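Local coordinates for protein cellulose hydrolase (Bacillus licheniformis, PDB 4YZT) that hydrolyses beta-1,4-glucosidic bonds within cellulose as a three-module family 5 endoglucanase, captured here with cellotetraose bound, at residues K283-D288 against N336-P341; V357-N362 against F416-G421. All blocks are in the same frame, centred on the assembly; numbering follows the deposited sequence.

Contact 1 of 2, residues K283-D288 against N336-P341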
ATOM      1  N   LYS A 283      -1.810   8.682   6.933  1.00 11.13           N
ATOM      2  CA  LYS A 283      -1.742   8.062   5.613  1.00 12.60           C
ATOM      3  C   LYS A 283      -1.388   9.077   4.522  1.00 13.79           C
ATOM      4  O   LYS A 283      -0.559   8.804   3.650  1.00 13.30           O
ATOM      5  CB  LYS A 283      -3.065   7.376   5.280  1.00 14.38           C
ATOM      6  CG  LYS A 283      -3.012   6.536   4.010  1.00 16.06           C
ATOM      7  CD  LYS A 283      -4.399   6.417   3.380  1.00 19.95           C
ATOM      8  CE  LYS A 283      -5.361   5.601   4.212  1.00 22.11           C
ATOM      9  NZ  LYS A 283      -6.758   5.702   3.642  1.00 21.01           N
ATOM     10  N   TRP A 284      -2.013  10.253   4.581  1.00 10.49           N
ATOM     11  CA  TRP A 284      -1.755  11.290   3.584  1.00 10.80           C
ATOM     12  C   TRP A 284      -0.319  11.794   3.701  1.00 10.79           C
ATOM     13  O   TRP A 284       0.402  11.890   2.703  1.00 12.07           O
ATOM     14  CB  TRP A 284      -2.753  12.447   3.733  1.00 11.35           C
ATOM     15  CG  TRP A 284      -4.187  12.045   3.446  1.00 12.84           C
ATOM     16  CD1 TRP A 284      -4.620  10.841   2.972  1.00 10.77           C
ATOM     17  CD2 TRP A 284      -5.361  12.853   3.623  1.00 12.04           C
ATOM     18  NE1 TRP A 284      -5.989  10.849   2.839  1.00 11.86           N
ATOM     19  CE2 TRP A 284      -6.471  12.068   3.240  1.00 12.23           C
ATOM     20  CE3 TRP A 284      -5.584  14.163   4.067  1.00 12.98           C
ATOM     21  CZ2 TRP A 284      -7.787  12.553   3.282  1.00 13.46           C
ATOM     22  CZ3 TRP A 284      -6.904  14.645   4.118  1.00 15.96           C
ATOM     23  CH2 TRP A 284      -7.980  13.839   3.731  1.00 14.26           C
ATOM     24  N   LEU A 285       0.099  12.098   4.927  1.00 10.32           N
ATOM     25  CA  LEU A 285       1.473  12.531   5.195  1.00 13.90           C
ATOM     26  C   LEU A 285       2.527  11.494   4.759  1.00 13.26           C
ATOM     27  O   LEU A 285       3.573  11.847   4.218  1.00 13.07           O
ATOM     28  CB  LEU A 285       1.638  12.847   6.684  1.00 14.61           C
ATOM     29  CG  LEU A 285       2.992  13.424   7.113  1.00 13.84           C
ATOM     30  CD1 LEU A 285       3.233  14.773   6.414  1.00 12.11           C
ATOM     31  CD2 LEU A 285       3.044  13.591   8.615  1.00 12.63           C
ATOM     32  N   TYR A 286       2.262  10.225   5.031  1.00 11.47           N
ATOM     33  CA  TYR A 286       3.174   9.152   4.644  1.00 11.62           C
ATOM     34  C   TYR A 286       3.343   9.104   3.122  1.00 12.37           C
ATOM     35  O   TYR A 286       4.467   9.068   2.600  1.00 11.68           O
ATOM     36  CB  TYR A 286       2.667   7.805   5.175  1.00 12.42           C
ATOM     37  CG  TYR A 286       3.603   6.649   4.891  1.00 13.77           C
ATOM     38  CD1 TYR A 286       3.504   5.923   3.710  1.00 14.69           C
ATOM     39  CD2 TYR A 286       4.605   6.297   5.794  1.00 10.94           C
ATOM     40  CE1 TYR A 286       4.369   4.875   3.440  1.00 10.14           C
ATOM     41  CE2 TYR A 286       5.455   5.248   5.529  1.00  8.99           C
ATOM     42  CZ  TYR A 286       5.342   4.552   4.355  1.00 10.63           C
ATOM     43  OH  TYR A 286       6.200   3.506   4.085  1.00 11.11           O
ATOM     44  N   HIS A 287       2.230   9.122   2.399  1.00 11.09           N
ATOM     45  CA  HIS A 287       2.320   9.011   0.948  1.00 11.71           C
ATOM     46  C   HIS A 287       2.986  10.244   0.332  1.00 12.00           C
ATOM     47  O   HIS A 287       3.865  10.112  -0.524  1.00 13.02           O
ATOM     48  CB  HIS A 287       0.940   8.769   0.344  1.00  8.90           C
ATOM     49  CG  HIS A 287       0.470   7.353   0.480  1.00 10.27           C
ATOM     50  ND1 HIS A 287      -0.094   6.862   1.637  1.00  9.67           N
ATOM     51  CD2 HIS A 287       0.493   6.316  -0.396  1.00 11.72           C
ATOM     52  CE1 HIS A 287      -0.406   5.588   1.470  1.00 13.41           C
ATOM     53  NE2 HIS A 287      -0.059   5.229   0.246  1.00 15.29           N
ATOM     54  N   ASP A 288       2.603  11.441   0.769  1.00  9.51           N
ATOM     55  CA  ASP A 288       3.219  12.647   0.228  1.00 12.14           C
ATOM     56  C   ASP A 288       4.716  12.681   0.510  1.00 14.39           C
ATOM     57  O   ASP A 288       5.511  13.030  -0.359  1.00 12.25           O
ATOM     58  CB  ASP A 288       2.575  13.913   0.799  1.00 13.96           C
ATOM     59  CG  ASP A 288       3.234  15.172   0.272  1.00 17.65           C
ATOM     60  OD1 ASP A 288       2.996  15.532  -0.905  1.00 20.05           O
ATOM     61  OD2 ASP A 288       4.012  15.795   1.025  1.00 17.02           O
ATOM     62  N   ASN A 336       2.290  18.711  -1.899  1.00 18.37           N
ATOM     63  CA  ASN A 336       0.911  18.830  -1.447  1.00 19.60           C
ATOM     64  C   ASN A 336       0.836  19.366  -0.028  1.00 20.16           C
ATOM     65  O   ASN A 336       1.582  18.918   0.853  1.00 17.88           O
ATOM     66  CB  ASN A 336       0.209  17.469  -1.501  1.00 17.87           C
ATOM     67  CG  ASN A 336       0.314  16.817  -2.858  1.00 19.24           C
ATOM     68  OD1 ASN A 336      -0.409  17.178  -3.790  1.00 18.26           O
ATOM     69  ND2 ASN A 336       1.211  15.839  -2.979  1.00 15.19           N
ATOM     70  N   ALA A 337      -0.074  20.307   0.197  1.00 16.04           N
ATOM     71  CA  ALA A 337      -0.340  20.786   1.543  1.00 16.30           C
ATOM     72  C   ALA A 337      -1.061  19.686   2.341  1.00 18.94           C
ATOM     73  O   ALA A 337      -1.864  18.926   1.790  1.00 18.28           O
ATOM     74  CB  ALA A 337      -1.161  22.071   1.497  1.00 17.52           C
ATOM     75  N   ILE A 338      -0.756  19.594   3.632  1.00 17.09           N
ATOM     76  CA  ILE A 338      -1.372  18.594   4.494  1.00 14.41           C
ATOM     77  C   ILE A 338      -2.022  19.286   5.701  1.00 16.02           C
ATOM     78  O   ILE A 338      -1.354  20.040   6.425  1.00 17.59           O
ATOM     79  CB  ILE A 338      -0.335  17.547   4.983  1.00 16.71           C
ATOM     80  CG1 ILE A 338       0.427  16.927   3.802  1.00 18.40           C
ATOM     81  CG2 ILE A 338      -1.021  16.470   5.804  1.00 14.88           C
ATOM     82  CD1 ILE A 338      -0.428  16.036   2.892  1.00 19.47           C
ATOM     83  N   ILE A 339      -3.326  19.065   5.894  1.00 14.91           N
ATOM     84  CA  ILE A 339      -4.038  19.625   7.045  1.00 15.40           C
ATOM     85  C   ILE A 339      -4.076  18.671   8.246  1.00 16.16           C
ATOM     86  O   ILE A 339      -4.027  17.445   8.085  1.00 17.76           O
ATOM     87  CB  ILE A 339      -5.504  20.010   6.690  1.00 21.97           C
ATOM     88  CG1 ILE A 339      -6.340  18.762   6.394  1.00 19.10           C
ATOM     89  CG2 ILE A 339      -5.536  21.002   5.532  1.00 23.54           C
ATOM     90  CD1 ILE A 339      -7.829  19.048   6.218  1.00 18.41           C
ATOM     91  N   LYS A 340      -4.156  19.251   9.445  1.00 18.14           N
ATOM     92  CA  LYS A 340      -4.323  18.498  10.693  1.00 17.15           C
ATOM     93  C   LYS A 340      -5.259  19.272  11.620  1.00 20.16           C
ATOM     94  O   LYS A 340      -4.949  20.398  12.012  1.00 21.42           O
ATOM     95  CB  LYS A 340      -2.973  18.262  11.378  1.00 18.83           C
ATOM     96  CG  LYS A 340      -2.964  17.134  12.396  1.00 22.33           C
ATOM     97  CD  LYS A 340      -1.556  16.851  12.915  1.00 24.49           C
ATOM     98  CE  LYS A 340      -1.552  15.659  13.872  1.00 27.21           C
ATOM     99  NZ  LYS A 340      -0.226  15.480  14.525  1.00 28.40           N
ATOM    100  N   PRO A 341      -6.401  18.672  11.993  1.00 21.41           N
ATOM    101  CA  PRO A 341      -6.796  17.292  11.708  1.00 20.96           C
ATOM    102  C   PRO A 341      -7.464  17.133  10.353  1.00 20.30           C
ATOM    103  O   PRO A 341      -7.981  18.105   9.807  1.00 23.27           O
ATOM    104  CB  PRO A 341      -7.795  16.985  12.836  1.00 23.15           C
ATOM    105  CG  PRO A 341      -8.465  18.302  13.079  1.00 25.15           C
ATOM    106  CD  PRO A 341      -7.405  19.370  12.822  1.00 25.61           C
TER

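Contact 2 of 2, residues V357-N362 against F416-G421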
ATOM      1  N   VAL A 357      -7.355  24.477  12.574  1.00 25.19           N
ATOM      2  CA  VAL A 357      -6.810  23.525  11.620  1.00 22.23           C
ATOM      3  C   VAL A 357      -5.431  24.016  11.210  1.00 23.49           C
ATOM      4  O   VAL A 357      -5.294  25.119  10.683  1.00 26.03           O
ATOM      5  CB  VAL A 357      -7.700  23.375  10.366  1.00 21.28           C
ATOM      6  CG1 VAL A 357      -7.182  22.265   9.460  1.00 21.06           C
ATOM      7  CG2 VAL A 357      -9.138  23.097  10.757  1.00 21.35           C
ATOM      8  N   ASP A 358      -4.407  23.210  11.475  1.00 22.92           N
ATOM      9  CA  ASP A 358      -3.048  23.551  11.083  1.00 23.50           C
ATOM     10  C   ASP A 358      -2.733  23.001   9.697  1.00 20.49           C
ATOM     11  O   ASP A 358      -3.135  21.892   9.352  1.00 22.73           O
ATOM     12  CB  ASP A 358      -2.039  23.016  12.103  1.00 27.19           C
ATOM     13  CG  ASP A 358      -2.179  23.678  13.466  1.00 31.88           C
ATOM     14  OD1 ASP A 358      -2.278  24.925  13.526  1.00 33.53           O
ATOM     15  OD2 ASP A 358      -2.184  22.946  14.479  1.00 34.63           O
ATOM     16  N   ILE A 359      -2.003  23.776   8.903  1.00 21.38           N
ATOM     17  CA  ILE A 359      -1.655  23.352   7.547  1.00 19.78           C
ATOM     18  C   ILE A 359      -0.141  23.313   7.332  1.00 21.05           C
ATOM     19  O   ILE A 359       0.537  24.330   7.478  1.00 24.73           O
ATOM     20  CB  ILE A 359      -2.285  24.287   6.490  1.00 20.62           C
ATOM     21  CG1 ILE A 359      -3.767  24.533   6.788  1.00 23.52           C
ATOM     22  CG2 ILE A 359      -2.099  23.720   5.087  1.00 22.58           C
ATOM     23  CD1 ILE A 359      -4.420  25.467   5.792  1.00 25.38           C
ATOM     24  N   GLN A 360       0.383  22.134   7.009  1.00 22.37           N
ATOM     25  CA  GLN A 360       1.740  22.007   6.485  1.00 22.92           C
ATOM     26  C   GLN A 360       1.692  22.349   4.995  1.00 21.83           C
ATOM     27  O   GLN A 360       1.382  21.494   4.158  1.00 19.43           O
ATOM     28  CB  GLN A 360       2.295  20.595   6.731  1.00 23.27           C
ATOM     29  CG  GLN A 360       3.666  20.313   6.130  1.00 25.43           C
ATOM     30  CD  GLN A 360       4.183  18.925   6.473  1.00 27.56           C
ATOM     31  OE1 GLN A 360       3.831  18.357   7.510  1.00 28.65           O
ATOM     32  NE2 GLN A 360       5.012  18.370   5.605  1.00 27.11           N
ATOM     33  N   LEU A 361       1.980  23.611   4.683  1.00 22.04           N
ATOM     34  CA  LEU A 361       1.778  24.152   3.341  1.00 22.24           C
ATOM     35  C   LEU A 361       2.688  23.514   2.298  1.00 22.75           C
ATOM     36  O   LEU A 361       2.277  23.318   1.158  1.00 22.49           O
ATOM     37  CB  LEU A 361       1.988  25.664   3.353  1.00 22.77           C
ATOM     38  CG  LEU A 361       0.891  26.458   4.056  1.00 24.96           C
ATOM     39  CD1 LEU A 361       1.305  27.913   4.213  1.00 27.77           C
ATOM     40  CD2 LEU A 361      -0.416  26.357   3.281  1.00 21.48           C
ATOM     41  N   ASN A 362       3.912  23.177   2.699  1.00 24.54           N
ATOM     42  CA  ASN A 362       4.911  22.627   1.780  1.00 25.28           C
ATOM     43  C   ASN A 362       5.081  23.519   0.545  1.00 25.62           C
ATOM     44  O   ASN A 362       5.148  23.029  -0.578  1.00 25.26           O
ATOM     45  CB  ASN A 362       4.547  21.195   1.359  1.00 24.78           C
ATOM     46  CG  ASN A 362       4.695  20.185   2.498  1.00 25.76           C
ATOM     47  OD1 ASN A 362       5.591  20.294   3.333  1.00 27.30           O
ATOM     48  ND2 ASN A 362       3.816  19.183   2.521  1.00 25.37           N
ATOM     49  N   PHE A 416     -10.337  22.130   1.395  1.00 20.17           N
ATOM     50  CA  PHE A 416      -9.324  23.173   1.347  1.00 20.35           C
ATOM     51  C   PHE A 416      -8.619  23.090  -0.000  1.00 20.38           C
ATOM     52  O   PHE A 416      -7.997  22.071  -0.302  1.00 21.92           O
ATOM     53  CB  PHE A 416      -8.294  23.023   2.479  1.00 19.64           C
ATOM     54  CG  PHE A 416      -8.871  23.154   3.878  1.00 19.67           C
ATOM     55  CD1 PHE A 416      -9.726  22.186   4.393  1.00 24.15           C
ATOM     56  CD2 PHE A 416      -8.518  24.221   4.691  1.00 20.43           C
ATOM     57  CE1 PHE A 416     -10.249  22.304   5.675  1.00 23.91           C
ATOM     58  CE2 PHE A 416      -9.029  24.338   5.979  1.00 24.83           C
ATOM     59  CZ  PHE A 416      -9.896  23.382   6.472  1.00 22.56           C
ATOM     60  N   THR A 417      -8.726  24.143  -0.810  1.00 21.95           N
ATOM     61  CA  THR A 417      -8.079  24.150  -2.116  1.00 23.51           C
ATOM     62  C   THR A 417      -6.787  24.938  -2.048  1.00 23.56           C
ATOM     63  O   THR A 417      -6.673  25.876  -1.258  1.00 23.53           O
ATOM     64  CB  THR A 417      -8.990  24.753  -3.213  1.00 26.44           C
ATOM     65  OG1 THR A 417      -9.258  26.131  -2.921  1.00 28.36           O
ATOM     66  CG2 THR A 417     -10.301  23.996  -3.298  1.00 25.71           C
ATOM     67  N   PHE A 418      -5.815  24.556  -2.870  1.00 21.74           N
ATOM     68  CA  PHE A 418      -4.531  25.250  -2.913  1.00 23.96           C
ATOM     69  C   PHE A 418      -4.208  25.603  -4.360  1.00 24.99           C
ATOM     70  O   PHE A 418      -4.735  24.982  -5.277  1.00 24.85           O
ATOM     71  CB  PHE A 418      -3.434  24.387  -2.267  1.00 23.11           C
ATOM     72  CG  PHE A 418      -3.725  24.049  -0.827  1.00 21.67           C
ATOM     73  CD1 PHE A 418      -3.307  24.888   0.194  1.00 23.31           C
ATOM     74  CD2 PHE A 418      -4.464  22.921  -0.500  1.00 19.19           C
ATOM     75  CE1 PHE A 418      -3.599  24.590   1.519  1.00 20.23           C
ATOM     76  CE2 PHE A 418      -4.763  22.627   0.825  1.00 20.94           C
ATOM     77  CZ  PHE A 418      -4.332  23.466   1.827  1.00 19.26           C
ATOM     78  N   HIS A 419      -3.382  26.626  -4.564  1.00 23.79           N
ATOM     79  CA  HIS A 419      -3.065  27.075  -5.913  1.00 28.88           C
ATOM     80  C   HIS A 419      -2.447  25.936  -6.715  1.00 28.50           C
ATOM     81  O   HIS A 419      -2.741  25.775  -7.897  1.00 29.95           O
ATOM     82  CB  HIS A 419      -2.122  28.276  -5.880  1.00 30.43           C
ATOM     83  CG  HIS A 419      -1.810  28.833  -7.235  1.00 36.64           C
ATOM     84  ND1 HIS A 419      -0.562  28.735  -7.812  1.00 37.76           N
ATOM     85  CD2 HIS A 419      -2.586  29.498  -8.127  1.00 37.93           C
ATOM     86  CE1 HIS A 419      -0.581  29.317  -9.000  1.00 37.21           C
ATOM     87  NE2 HIS A 419      -1.797  29.786  -9.214  1.00 38.00           N
ATOM     88  N   LYS A 420      -1.608  25.140  -6.057  1.00 26.40           N
ATOM     89  CA  LYS A 420      -1.029  23.938  -6.659  1.00 22.98           C
ATOM     90  C   LYS A 420      -1.079  22.754  -5.683  1.00 22.59           C
ATOM     91  O   LYS A 420      -1.200  22.936  -4.468  1.00 22.61           O
ATOM     92  CB  LYS A 420       0.408  24.200  -7.104  1.00 22.69           C
ATOM     93  CG  LYS A 420       0.499  25.217  -8.235  1.00 25.80           C
ATOM     94  CD  LYS A 420       1.935  25.611  -8.526  1.00 30.19           C
ATOM     95  CE  LYS A 420       1.988  26.763  -9.530  1.00 37.61           C
ATOM     96  NZ  LYS A 420       3.385  27.237  -9.767  1.00 41.07           N
ATOM     97  N   GLY A 421      -1.009  21.546  -6.231  1.00 19.80           N
ATOM     98  CA  GLY A 421      -1.085  20.335  -5.435  1.00 17.46           C
ATOM     99  C   GLY A 421      -2.519  19.960  -5.101  1.00 19.33           C
ATOM    100  O   GLY A 421      -3.457  20.715  -5.373  1.00 20.08           O
TER

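Contact 1 of 2, residues K283-D288 against N336-P341
The side-chain amide of Asn-336 donates an N-H from ND2 to OD1 of Asp-288, at 2.8 Å. The bond is nearly straight, at 164°. It meets OD1 on the anti side, and the amide and carboxylate planes lie 75° apart. The backbone N of Asn-336 adds a weak bond to the same oxygen, with N to OD1 at 3.4 Å. CG of Asp-288 stands anti to its backbone N (chi1 178°), which carries the carboxylate out toward the loop. The other oxygen, OD2, makes a salt bridge with Arg-292, so both oxygens have partners. With alanine at this position, Arg-292 would probably lose its charge partner and ND2 of Asn-336 this acceptor, so the amide could turn more easily. Next comes packing around Ile-338. Its CD1 lies 4.2 Å from CB of Asp-288 and 4.4 Å from CB of Trp-284. Its CG1 lies 4.4 Å from CD1 of Leu-285. The approaches to Trp-284 and Leu-285 are apolar contacts. The indole NE1 of Trp-284 is hydrogen-bonded to OD2 of Asp-320. Helix 280-296 belongs to the shell of the family 5 TIM barrel, and strand 338-347 is the first strand of the mixed sheet of the X2 module. Helix 283-288 and strand 338-340 run roughly antiparallel, with axes 9.2 Å apart. Helix 321-330 touches Trp-284 and Asn-336, while strand 338-347 lies between strands 355-360 and 424-431 in its sheet.

Contact 2 of 2, residues V357-N362 against F416-G421
The side chain of Phe-416 leaves the backbone toward strand 355-360. Its CZ lies 4.2 Å from CG1 of Val-357. Those two side chains come from opposite directions. On the same ring, CD2 lies 4.4 Å from CD1 of Ile-359. The side chain of Phe-418 also leaves the backbone toward that strand. CG2 of Ile-359 sits 4.0 Å from its CZ. The side chains of Leu-361 and Phe-418 cross at about a right angle, with CD2 of Leu-361 4.0 Å from CE1 of Phe-418. Ile-359 thus serves both rings. With CG1 beside the backbone N (chi1 -48°), CG2 stands anti to that N and meets Phe-418, while the extended CG1 branch (chi2 179°) carries CD1 to Phe-416. The axes of strands 357-360 and 416-418 are 11.4 Å apart at their closest, and no hydrogen bond joins the two segments. They face each other across the interior, as in the immunoglobulin-like sandwich expected of an X2 module. Met-426 touches both Val-357 and Phe-416 there. The chemistry is wholly apolar: two aromatic rings against branched aliphatic side chains. Cohesion between these segments therefore rests on burial of hydrocarbon, not on polar pairing.

In the fold
Contacts 1 and 2 lie side by side, with centres about 10 Å apart, and follow in series along the chain. Contact 1 joins the catalytic barrel to the X2 module; contact 2 lies inside that module. Backbone pairing connects them, with O of Ile-338 2.8 Å from N of Gln-360. The O of Asn-336 is also 2.8 Å from ND2 of Asn-362, a probable hydrogen bond. Packing adds CB of Ala-337 at 3.5 Å from CZ of Phe-418. None of the segments lines the glycan pocket. Helix 280-296 does, however, link barrel strands 267-272 and 299-303, and the pocket residues Glu-271 and Trp-304 lie on or next to those strands.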